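PDB 1F9V: kinesin-like protein KAR3 from Saccharomyces cerevisiae, which probably couples ATP hydrolysis to minus-end-directed movement along microtubules, as a motor of the kinesin family. Local coordinates for residues S21-N29 with Q38-Q46; I167-I178 with K297-G308. The protein carries 2 engineered substitutions. One frame throughout, in Å; residues are numbered along the deposited sequence.

Interaction 1 of 2, residues S21-N29 with Q38-Q46; sequences SDTSLINVN and QSMEVTKIQ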
loop_
_atom_site.group_PDB
_atom_site.type_symbol
_atom_site.label_atom_id
_atom_site.label_comp_id
_atom_site.label_asym_id
_atom_site.label_seq_id
_atom_site.Cartn_x
_atom_site.Cartn_y
_atom_site.Cartn_z
ATOM N N SER A 21 -23.418 -8.672 10.466
ATOM C CA SER A 21 -23.079 -7.507 11.272
ATOM C C SER A 21 -24.059 -7.398 12.445
ATOM O O SER A 21 -24.430 -6.300 12.872
ATOM C CB SER A 21 -23.141 -6.246 10.408
ATOM O OG SER A 21 -22.751 -5.106 11.149
ATOM N N ASP A 22 -24.462 -8.554 12.962
ATOM C CA ASP A 22 -25.415 -8.642 14.070
ATOM C C ASP A 22 -24.986 -7.981 15.378
ATOM O O ASP A 22 -25.834 -7.516 16.144
ATOM C CB ASP A 22 -25.725 -10.109 14.383
ATOM C CG ASP A 22 -26.511 -10.798 13.289
ATOM O OD1 ASP A 22 -27.014 -10.120 12.366
ATOM O OD2 ASP A 22 -26.627 -12.038 13.365
ATOM N N THR A 23 -23.683 -7.950 15.647
ATOM C CA THR A 23 -23.201 -7.395 16.906
ATOM C C THR A 23 -22.299 -6.169 16.823
ATOM O O THR A 23 -21.560 -5.873 17.762
ATOM C CB THR A 23 -22.482 -8.485 17.723
ATOM O OG1 THR A 23 -21.484 -9.112 16.909
ATOM C CG2 THR A 23 -23.477 -9.550 18.175
ATOM N N SER A 24 -22.357 -5.453 15.708
ATOM C CA SER A 24 -21.552 -4.247 15.555
ATOM C C SER A 24 -22.133 -3.369 14.461
ATOM O O SER A 24 -22.977 -3.808 13.674
ATOM C CB SER A 24 -20.091 -4.594 15.228
ATOM O OG SER A 24 -19.989 -5.380 14.058
ATOM N N LEU A 25 -21.681 -2.123 14.422
ATOM C CA LEU A 25 -22.151 -1.179 13.431
ATOM C C LEU A 25 -21.006 -0.334 12.886
ATOM O O LEU A 25 -20.244 0.269 13.638
ATOM C CB LEU A 25 -23.206 -0.260 14.044
ATOM C CG LEU A 25 -23.586 0.964 13.213
ATOM C CD1 LEU A 25 -24.358 0.513 11.982
ATOM C CD2 LEU A 25 -24.409 1.932 14.055
ATOM N N ILE A 26 -20.887 -0.306 11.571
ATOM C CA ILE A 26 -19.870 0.504 10.932
ATOM C C ILE A 26 -20.661 1.439 10.046
ATOM O O ILE A 26 -21.320 1.004 9.104
ATOM C CB ILE A 26 -18.910 -0.344 10.071
ATOM C CG1 ILE A 26 -18.027 -1.200 10.980
ATOM C CG2 ILE A 26 -18.043 0.566 9.216
ATOM C CD1 ILE A 26 -17.227 -2.262 10.248
ATOM N N ASN A 27 -20.624 2.722 10.365
ATOM C CA ASN A 27 -21.351 3.710 9.588
ATOM C C ASN A 27 -20.394 4.682 8.914
ATOM O O ASN A 27 -19.610 5.359 9.581
ATOM C CB ASN A 27 -22.310 4.484 10.494
ATOM C CG ASN A 27 -22.936 5.677 9.791
ATOM O OD1 ASN A 27 -23.458 5.556 8.683
ATOM N ND2 ASN A 27 -22.883 6.838 10.435
ATOM N N VAL A 28 -20.468 4.760 7.590
ATOM C CA VAL A 28 -19.608 5.663 6.840
ATOM C C VAL A 28 -20.401 6.878 6.382
ATOM O O VAL A 28 -21.447 6.740 5.752
ATOM C CB VAL A 28 -19.014 4.971 5.592
ATOM C CG1 VAL A 28 -18.153 5.955 4.817
ATOM C CG2 VAL A 28 -18.203 3.748 6.004
ATOM N N ASN A 29 -19.906 8.066 6.697
ATOM C CA ASN A 29 -20.580 9.286 6.291
ATOM C C ASN A 29 -20.144 9.691 4.894
ATOM O O ASN A 29 -19.125 9.221 4.384
ATOM C CB ASN A 29 -20.270 10.407 7.280
ATOM C CG ASN A 29 -20.759 10.090 8.675
ATOM O OD1 ASN A 29 -21.944 9.795 8.879
ATOM N ND2 ASN A 29 -19.849 10.140 9.649
ATOM N N GLN A 38 -13.449 12.434 5.034
ATOM C CA GLN A 38 -14.628 11.592 5.172
ATOM C C GLN A 38 -14.547 10.916 6.532
ATOM O O GLN A 38 -13.474 10.481 6.952
ATOM C CB GLN A 38 -14.667 10.536 4.066
ATOM C CG GLN A 38 -16.015 9.859 3.943
ATOM C CD GLN A 38 -16.162 9.101 2.652
ATOM O OE1 GLN A 38 -15.251 9.088 1.821
ATOM N NE2 GLN A 38 -17.312 8.464 2.468
ATOM N N SER A 39 -15.679 10.818 7.223
ATOM C CA SER A 39 -15.685 10.213 8.544
ATOM C C SER A 39 -16.510 8.940 8.638
ATOM O O SER A 39 -17.345 8.648 7.781
ATOM C CB SER A 39 -16.195 11.219 9.577
ATOM O OG SER A 39 -17.528 11.587 9.280
ATOM N N MET A 40 -16.243 8.175 9.691
ATOM C CA MET A 40 -16.952 6.932 9.944
ATOM C C MET A 40 -17.024 6.697 11.449
ATOM O O MET A 40 -16.237 7.257 12.218
ATOM C CB MET A 40 -16.242 5.759 9.253
ATOM C CG MET A 40 -14.864 5.437 9.817
ATOM S SD MET A 40 -13.965 4.226 8.815
ATOM C CE MET A 40 -14.847 2.720 9.248
ATOM N N GLU A 41 -17.986 5.872 11.857
ATOM C CA GLU A 41 -18.185 5.545 13.263
ATOM C C GLU A 41 -18.324 4.045 13.411
ATOM O O GLU A 41 -19.017 3.398 12.632
ATOM C CB GLU A 41 -19.442 6.227 13.805
ATOM C CG GLU A 41 -19.297 7.721 13.986
ATOM C CD GLU A 41 -20.625 8.405 14.242
ATOM O OE1 GLU A 41 -21.613 7.693 14.520
ATOM O OE2 GLU A 41 -20.685 9.652 14.166
ATOM N N VAL A 42 -17.652 3.497 14.416
ATOM C CA VAL A 42 -17.693 2.067 14.671
ATOM C C VAL A 42 -18.180 1.851 16.091
ATOM O O VAL A 42 -17.657 2.447 17.032
ATOM C CB VAL A 42 -16.285 1.424 14.514
ATOM C CG1 VAL A 42 -16.342 -0.059 14.852
ATOM C CG2 VAL A 42 -15.778 1.626 13.093
ATOM N N THR A 43 -19.179 0.992 16.243
ATOM C CA THR A 43 -19.737 0.701 17.555
ATOM C C THR A 43 -19.906 -0.799 17.770
ATOM O O THR A 43 -20.339 -1.517 16.870
ATOM C CB THR A 43 -21.114 1.357 17.728
ATOM O OG1 THR A 43 -21.043 2.733 17.347
ATOM C CG2 THR A 43 -21.564 1.259 19.173
ATOM N N LYS A 44 -19.555 -1.268 18.964
ATOM C CA LYS A 44 -19.706 -2.676 19.313
ATOM C C LYS A 44 -20.992 -2.772 20.132
ATOM O O LYS A 44 -21.217 -1.960 21.032
ATOM C CB LYS A 44 -18.510 -3.160 20.136
ATOM C CG LYS A 44 -17.260 -3.415 19.292
ATOM C CD LYS A 44 -16.070 -3.827 20.154
ATOM C CE LYS A 44 -16.409 -5.021 21.041
ATOM N NZ LYS A 44 -15.709 -6.270 20.631
ATOM N N ILE A 45 -21.826 -3.758 19.815
ATOM C CA ILE A 45 -23.107 -3.942 20.493
ATOM C C ILE A 45 -23.014 -4.107 22.012
ATOM O O ILE A 45 -23.927 -3.707 22.733
ATOM C CB ILE A 45 -23.885 -5.145 19.884
ATOM C CG1 ILE A 45 -25.376 -5.013 20.196
ATOM C CG2 ILE A 45 -23.349 -6.455 20.427
ATOM C CD1 ILE A 45 -26.229 -6.095 19.569
ATOM N N GLN A 46 -21.916 -4.678 22.499
ATOM C CA GLN A 46 -21.735 -4.885 23.934
ATOM C C GLN A 46 -21.734 -3.577 24.722
ATOM O O GLN A 46 -21.969 -3.574 25.926
ATOM C CB GLN A 46 -20.428 -5.635 24.198
ATOM C CG GLN A 46 -19.186 -4.768 24.062
ATOM C CD GLN A 46 -17.905 -5.536 24.327
ATOM O OE1 GLN A 46 -16.994 -5.037 24.994
ATOM N NE2 GLN A 46 -17.827 -6.757 23.805
HETATM O O HOH W 1 -21.165 3.150 14.615
#
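L25 and T43, then N27 and E41, face each other as antiparallel hydrogen-bonded pairs, each exchanging two backbone bonds between the strands 24-28 and 38-44. The ladder continues beyond them through N29 N to S39 O and, at the other end, through I45 N to T23 O. I45 N reaches T23 O at 3.0 Å from above the carbonyl plane.

Side-chain hydrogen bonds clamp the end at N29. The amide of Q38, carried out by an extended chain, sends NE2 to N29 O at 2.7 Å, almost in line with the carbonyl and within its own amide plane. In return N29 ND2 donates to S39 OG at 2.8 Å, tilted slightly from the N29 amide plane; a chi1 of 62° places S39 OG between its backbone N and carbonyl carbon, where that donor can meet it. A water donates to L25 O and also pairs with T43 OG1 on the face shared by L25, N27, E41 and T43.

Apolar contacts gather on the other face. I26 lies beside both M40 and V42, pointing the same way, with CG2 3.9 Å from M40 CE and CG1 4.2 Å from V42 CG2. V28 CG2 rests on M40 CB. Separately, at the end away from the hairpin connection, T23 CB and I45 CG2 stand 3.5 Å apart, tighter than usual.

Strand 51-56 pairs with the far edge of 38-44, completing the small three-stranded antiparallel lobe of the kinesin motor domain. Its apolar face is covered by helix 325-338, which V42 meets, and by strand 4-11, reached by I26, V28 and M40.

Interaction 2 of 2, residues I167-I178 with K297-G308; sequences IRHDQETKTTTI and KLTYLLQYSLTG
I167 opens the contact with CD1, which packs against Y300 CD2 at 3.7 Å and also meets L301 CB and K297 CD. Its carbonyl is joined to Y300 OH through a water.

H169, two residues on, lies against the flank of the helix, between Y300 and Q303. Its CG is anti to the carbonyl carbon, beside the backbone N (chi1 -70°), which turns the imidazole toward the helix. The ring edge meets the face of Y300 in a T-shaped pair, centroids 4.5 Å apart and planes at 89°. The Q303 amide stacks on one face of the imidazole, with OE1 over the ring centre, while I167 CG2 lies against the opposite face. H169 ND1 shares a hydrogen bond with T176 OG1 (2.7 Å), which fixes the ring's rotation.

Where the hairpin turns, Q171 CA touches Y304 OH at 3.3 Å. K174, in a G1 beta bulge with T175 opposite D170, lays its backbone on Y304: K174 CA sits 3.8 Å from the ring centroid in a CH-pi contact. Its bent chain continues past the rim on the same side, with CE 3.4 Å from Y304 CD1, and NZ donates to T307 OG1 at 3.1 Å. With an alanine in place of Y304, the bulge would probably lose the surface it rests on and the K174 chain would be freer to turn.

T176 OG1 also binds a water that donates to L301 O and accepts from Y304 N, an amide left without its helical bond at the kink. I178 CD1 ends the series on L301 CD1 at 3.7 Å.

The arrangement is that of the kinesin motor domain, in which a two-stranded hairpin outside the central sheet leans on the helix before strand 311-318; in related kinesins both elements probably belong to the microtubule-facing side.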
loop_
_atom_site.group_PDB
_atom_site.type_symbol
_atom_site.label_atom_id
_atom_site.label_comp_id
_atom_site.label_asym_id
_atom_site.label_seq_id
_atom_site.Cartn_x
_atom_site.Cartn_y
_atom_site.Cartn_z
ATOM N N ILE A 167 20.725 -4.585 -0.567
ATOM C CA ILE A 167 20.139 -3.302 -0.898
ATOM C C ILE A 167 21.269 -2.314 -1.191
ATOM O O ILE A 167 22.198 -2.164 -0.395
ATOM C CB ILE A 167 19.287 -2.766 0.270
ATOM C CG1 ILE A 167 18.018 -3.610 0.413
ATOM C CG2 ILE A 167 18.932 -1.313 0.039
ATOM C CD1 ILE A 167 17.157 -3.232 1.623
ATOM N N ARG A 168 21.181 -1.647 -2.340
ATOM C CA ARG A 168 22.184 -0.674 -2.752
ATOM C C ARG A 168 21.560 0.695 -2.912
ATOM O O ARG A 168 20.881 0.966 -3.901
ATOM C CB ARG A 168 22.820 -1.082 -4.085
ATOM C CG ARG A 168 23.585 -2.383 -4.043
ATOM C CD ARG A 168 25.085 -2.148 -3.978
ATOM N NE ARG A 168 25.825 -3.380 -4.246
ATOM C CZ ARG A 168 26.132 -4.286 -3.319
ATOM N NH1 ARG A 168 25.765 -4.096 -2.061
ATOM N NH2 ARG A 168 26.788 -5.393 -3.651
ATOM N N HIS A 169 21.780 1.556 -1.932
ATOM C CA HIS A 169 21.261 2.908 -1.985
ATOM C C HIS A 169 22.305 3.798 -2.655
ATOM O O HIS A 169 23.466 3.829 -2.234
ATOM C CB HIS A 169 20.997 3.440 -0.580
ATOM C CG HIS A 169 19.849 2.788 0.117
ATOM N ND1 HIS A 169 18.593 2.687 -0.448
ATOM C CD2 HIS A 169 19.752 2.240 1.351
ATOM C CE1 HIS A 169 17.772 2.106 0.410
ATOM N NE2 HIS A 169 18.452 1.825 1.510
ATOM N N ASP A 170 21.891 4.506 -3.701
ATOM C CA ASP A 170 22.764 5.432 -4.415
ATOM C C ASP A 170 22.403 6.816 -3.891
ATOM O O ASP A 170 21.459 7.443 -4.365
ATOM C CB ASP A 170 22.501 5.358 -5.922
ATOM C CG ASP A 170 23.529 6.131 -6.744
ATOM O OD1 ASP A 170 23.774 5.733 -7.902
ATOM O OD2 ASP A 170 24.089 7.131 -6.244
ATOM N N GLN A 171 23.154 7.280 -2.899
ATOM C CA GLN A 171 22.907 8.578 -2.285
ATOM C C GLN A 171 22.992 9.721 -3.292
ATOM O O GLN A 171 22.492 10.817 -3.043
ATOM C CB GLN A 171 23.902 8.814 -1.138
ATOM C CG GLN A 171 24.365 7.535 -0.429
ATOM C CD GLN A 171 25.656 6.967 -1.015
ATOM O OE1 GLN A 171 25.635 6.203 -1.985
ATOM N NE2 GLN A 171 26.788 7.345 -0.424
ATOM N N GLU A 172 23.620 9.457 -4.431
ATOM C CA GLU A 172 23.776 10.464 -5.471
ATOM C C GLU A 172 22.454 10.747 -6.170
ATOM O O GLU A 172 21.944 11.868 -6.127
ATOM C CB GLU A 172 24.818 9.999 -6.499
ATOM C CG GLU A 172 24.540 10.431 -7.935
ATOM C CD GLU A 172 25.408 11.595 -8.370
ATOM O OE1 GLU A 172 24.864 12.581 -8.916
ATOM O OE2 GLU A 172 26.637 11.525 -8.162
ATOM N N THR A 173 21.906 9.720 -6.810
ATOM C CA THR A 173 20.656 9.842 -7.543
ATOM C C THR A 173 19.433 9.595 -6.659
ATOM O O THR A 173 18.294 9.694 -7.122
ATOM C CB THR A 173 20.622 8.844 -8.697
ATOM O OG1 THR A 173 20.936 7.541 -8.196
ATOM C CG2 THR A 173 21.640 9.219 -9.753
ATOM N N LYS A 174 19.680 9.280 -5.390
ATOM C CA LYS A 174 18.614 8.994 -4.438
ATOM C C LYS A 174 17.723 7.857 -4.951
ATOM O O LYS A 174 16.491 7.925 -4.884
ATOM C CB LYS A 174 17.782 10.252 -4.176
ATOM C CG LYS A 174 18.344 11.133 -3.067
ATOM C CD LYS A 174 17.235 11.902 -2.355
ATOM C CE LYS A 174 16.950 11.324 -0.965
ATOM N NZ LYS A 174 15.504 11.392 -0.564
ATOM N N THR A 175 18.364 6.815 -5.475
ATOM C CA THR A 175 17.655 5.651 -5.978
ATOM C C THR A 175 18.190 4.407 -5.285
ATOM O O THR A 175 19.267 4.427 -4.680
ATOM C CB THR A 175 17.798 5.491 -7.508
ATOM O OG1 THR A 175 19.180 5.329 -7.853
ATOM C CG2 THR A 175 17.231 6.707 -8.218
ATOM N N THR A 176 17.432 3.325 -5.382
ATOM C CA THR A 176 17.783 2.082 -4.723
ATOM C C THR A 176 17.579 0.897 -5.643
ATOM O O THR A 176 16.617 0.861 -6.411
ATOM C CB THR A 176 16.889 1.884 -3.475
ATOM O OG1 THR A 176 17.035 3.013 -2.611
ATOM C CG2 THR A 176 17.252 0.601 -2.733
ATOM N N THR A 177 18.491 -0.065 -5.565
ATOM C CA THR A 177 18.396 -1.283 -6.353
ATOM C C THR A 177 18.734 -2.424 -5.412
ATOM O O THR A 177 19.265 -2.199 -4.321
ATOM C CB THR A 177 19.393 -1.296 -7.543
ATOM O OG1 THR A 177 20.736 -1.346 -7.053
ATOM C CG2 THR A 177 19.222 -0.055 -8.393
ATOM N N ILE A 178 18.403 -3.640 -5.823
ATOM C CA ILE A 178 18.679 -4.823 -5.022
ATOM C C ILE A 178 19.461 -5.779 -5.899
ATOM O O ILE A 178 19.037 -6.097 -7.004
ATOM C CB ILE A 178 17.381 -5.533 -4.566
ATOM C CG1 ILE A 178 16.428 -4.529 -3.906
ATOM C CG2 ILE A 178 17.722 -6.662 -3.600
ATOM C CD1 ILE A 178 14.983 -5.012 -3.872
ATOM N N LYS A 297 13.400 -4.068 7.181
ATOM C CA LYS A 297 13.825 -4.255 5.803
ATOM C C LYS A 297 12.973 -3.434 4.839
ATOM O O LYS A 297 13.499 -2.784 3.943
ATOM C CB LYS A 297 13.758 -5.740 5.434
ATOM C CG LYS A 297 14.373 -6.079 4.095
ATOM C CD LYS A 297 15.864 -5.778 4.081
ATOM C CE LYS A 297 16.668 -7.037 4.293
ATOM N NZ LYS A 297 18.109 -6.830 3.988
ATOM N N LEU A 298 11.659 -3.447 5.034
ATOM C CA LEU A 298 10.759 -2.709 4.153
ATOM C C LEU A 298 10.986 -1.205 4.142
ATOM O O LEU A 298 11.059 -0.602 3.075
ATOM C CB LEU A 298 9.300 -2.982 4.529
ATOM C CG LEU A 298 8.254 -2.276 3.653
ATOM C CD1 LEU A 298 8.238 -2.882 2.255
ATOM C CD2 LEU A 298 6.880 -2.404 4.312
ATOM N N THR A 299 11.084 -0.591 5.320
ATOM C CA THR A 299 11.284 0.849 5.383
ATOM C C THR A 299 12.680 1.238 4.904
ATOM O O THR A 299 12.864 2.297 4.306
ATOM C CB THR A 299 11.045 1.416 6.818
ATOM O OG1 THR A 299 11.851 0.709 7.771
ATOM C CG2 THR A 299 9.570 1.276 7.206
ATOM N N TYR A 300 13.662 0.377 5.163
ATOM C CA TYR A 300 15.023 0.664 4.727
ATOM C C TYR A 300 15.085 0.614 3.203
ATOM O O TYR A 300 15.656 1.494 2.559
ATOM C CB TYR A 300 15.988 -0.351 5.330
ATOM C CG TYR A 300 17.424 -0.076 4.970
ATOM C CD1 TYR A 300 17.996 1.174 5.205
ATOM C CD2 TYR A 300 18.204 -1.056 4.365
ATOM C CE1 TYR A 300 19.324 1.442 4.829
ATOM C CE2 TYR A 300 19.521 -0.801 3.989
ATOM C CZ TYR A 300 20.071 0.444 4.223
ATOM O OH TYR A 300 21.361 0.697 3.815
ATOM N N LEU A 301 14.476 -0.413 2.626
ATOM C CA LEU A 301 14.460 -0.565 1.179
ATOM C C LEU A 301 13.789 0.619 0.491
ATOM O O LEU A 301 14.260 1.102 -0.540
ATOM C CB LEU A 301 13.713 -1.844 0.794
ATOM C CG LEU A 301 13.379 -2.008 -0.696
ATOM C CD1 LEU A 301 14.656 -2.280 -1.471
ATOM C CD2 LEU A 301 12.397 -3.153 -0.901
ATOM N N LEU A 302 12.696 1.101 1.077
ATOM C CA LEU A 302 11.916 2.184 0.479
ATOM C C LEU A 302 12.189 3.610 0.930
ATOM O O LEU A 302 11.465 4.522 0.542
ATOM C CB LEU A 302 10.421 1.893 0.687
ATOM C CG LEU A 302 9.925 0.545 0.168
ATOM C CD1 LEU A 302 8.455 0.337 0.571
ATOM C CD2 LEU A 302 10.086 0.504 -1.354
ATOM N N GLN A 303 13.225 3.822 1.729
ATOM C CA GLN A 303 13.515 5.152 2.239
ATOM C C GLN A 303 13.507 6.309 1.237
ATOM O O GLN A 303 12.988 7.376 1.544
ATOM C CB GLN A 303 14.840 5.139 3.011
ATOM C CG GLN A 303 16.078 4.975 2.151
ATOM C CD GLN A 303 17.348 4.970 2.983
ATOM O OE1 GLN A 303 18.453 5.163 2.461
ATOM N NE2 GLN A 303 17.197 4.749 4.283
ATOM N N TYR A 304 14.075 6.117 0.046
ATOM C CA TYR A 304 14.096 7.196 -0.941
ATOM C C TYR A 304 12.720 7.463 -1.572
ATOM O O TYR A 304 12.489 8.534 -2.135
ATOM C CB TYR A 304 15.114 6.893 -2.048
ATOM C CG TYR A 304 16.557 7.004 -1.609
ATOM C CD1 TYR A 304 16.947 7.942 -0.648
ATOM C CD2 TYR A 304 17.536 6.173 -2.156
ATOM C CE1 TYR A 304 18.283 8.049 -0.243
ATOM C CE2 TYR A 304 18.872 6.271 -1.762
ATOM C CZ TYR A 304 19.239 7.210 -0.805
ATOM O OH TYR A 304 20.557 7.313 -0.418
ATOM N N SER A 305 11.820 6.485 -1.485
ATOM C CA SER A 305 10.478 6.634 -2.041
ATOM C C SER A 305 9.509 7.093 -0.953
ATOM O O SER A 305 8.316 7.270 -1.202
ATOM C CB SER A 305 9.998 5.309 -2.648
ATOM O OG SER A 305 10.567 5.096 -3.933
ATOM N N LEU A 306 10.035 7.293 0.253
ATOM C CA LEU A 306 9.229 7.731 1.386
ATOM C C LEU A 306 9.620 9.139 1.813
ATOM O O LEU A 306 8.917 9.782 2.580
ATOM C CB LEU A 306 9.423 6.776 2.566
ATOM C CG LEU A 306 8.773 5.395 2.447
ATOM C CD1 LEU A 306 9.215 4.502 3.591
ATOM C CD2 LEU A 306 7.257 5.552 2.457
ATOM N N THR A 307 10.748 9.617 1.307
ATOM C CA THR A 307 11.234 10.937 1.667
ATOM C C THR A 307 11.241 11.889 0.489
ATOM O O THR A 307 10.880 11.516 -0.624
ATOM C CB THR A 307 12.652 10.849 2.255
ATOM O OG1 THR A 307 13.501 10.123 1.358
ATOM C CG2 THR A 307 12.617 10.130 3.599
ATOM N N GLY A 308 11.662 13.124 0.733
ATOM C CA GLY A 308 11.685 14.107 -0.332
ATOM C C GLY A 308 10.263 14.543 -0.642
ATOM O O GLY A 308 9.461 14.786 0.266
HETATM O O HOH W 2 22.467 -1.250 2.336
HETATM O O HOH W 3 13.605 10.866 -2.630
HETATM O O HOH W 4 14.667 3.631 -1.469
#

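Interactions 1 and 2 lie on opposite sides of the chain's centre, with their own centres 39 Å apart and their nearest atoms about 22 Å apart, so neither touches the other. What connects them is the large mixed sheet. Interaction 1 packs on strand 4-11; in interaction 2, I178 and L301 both rest on strand 130-141. Two ADP molecules are bound: one is held by G95-T99 in the P-loop nucleotide site, to which strand 4-11 adds R10, and the other lies in a separate pocket that includes N4-R6, Y8, T312 and L313. The side chain of Q38 and the position of G308 are each about 12 Å from a bound ADP, so neither contact reaches a nucleotide through them.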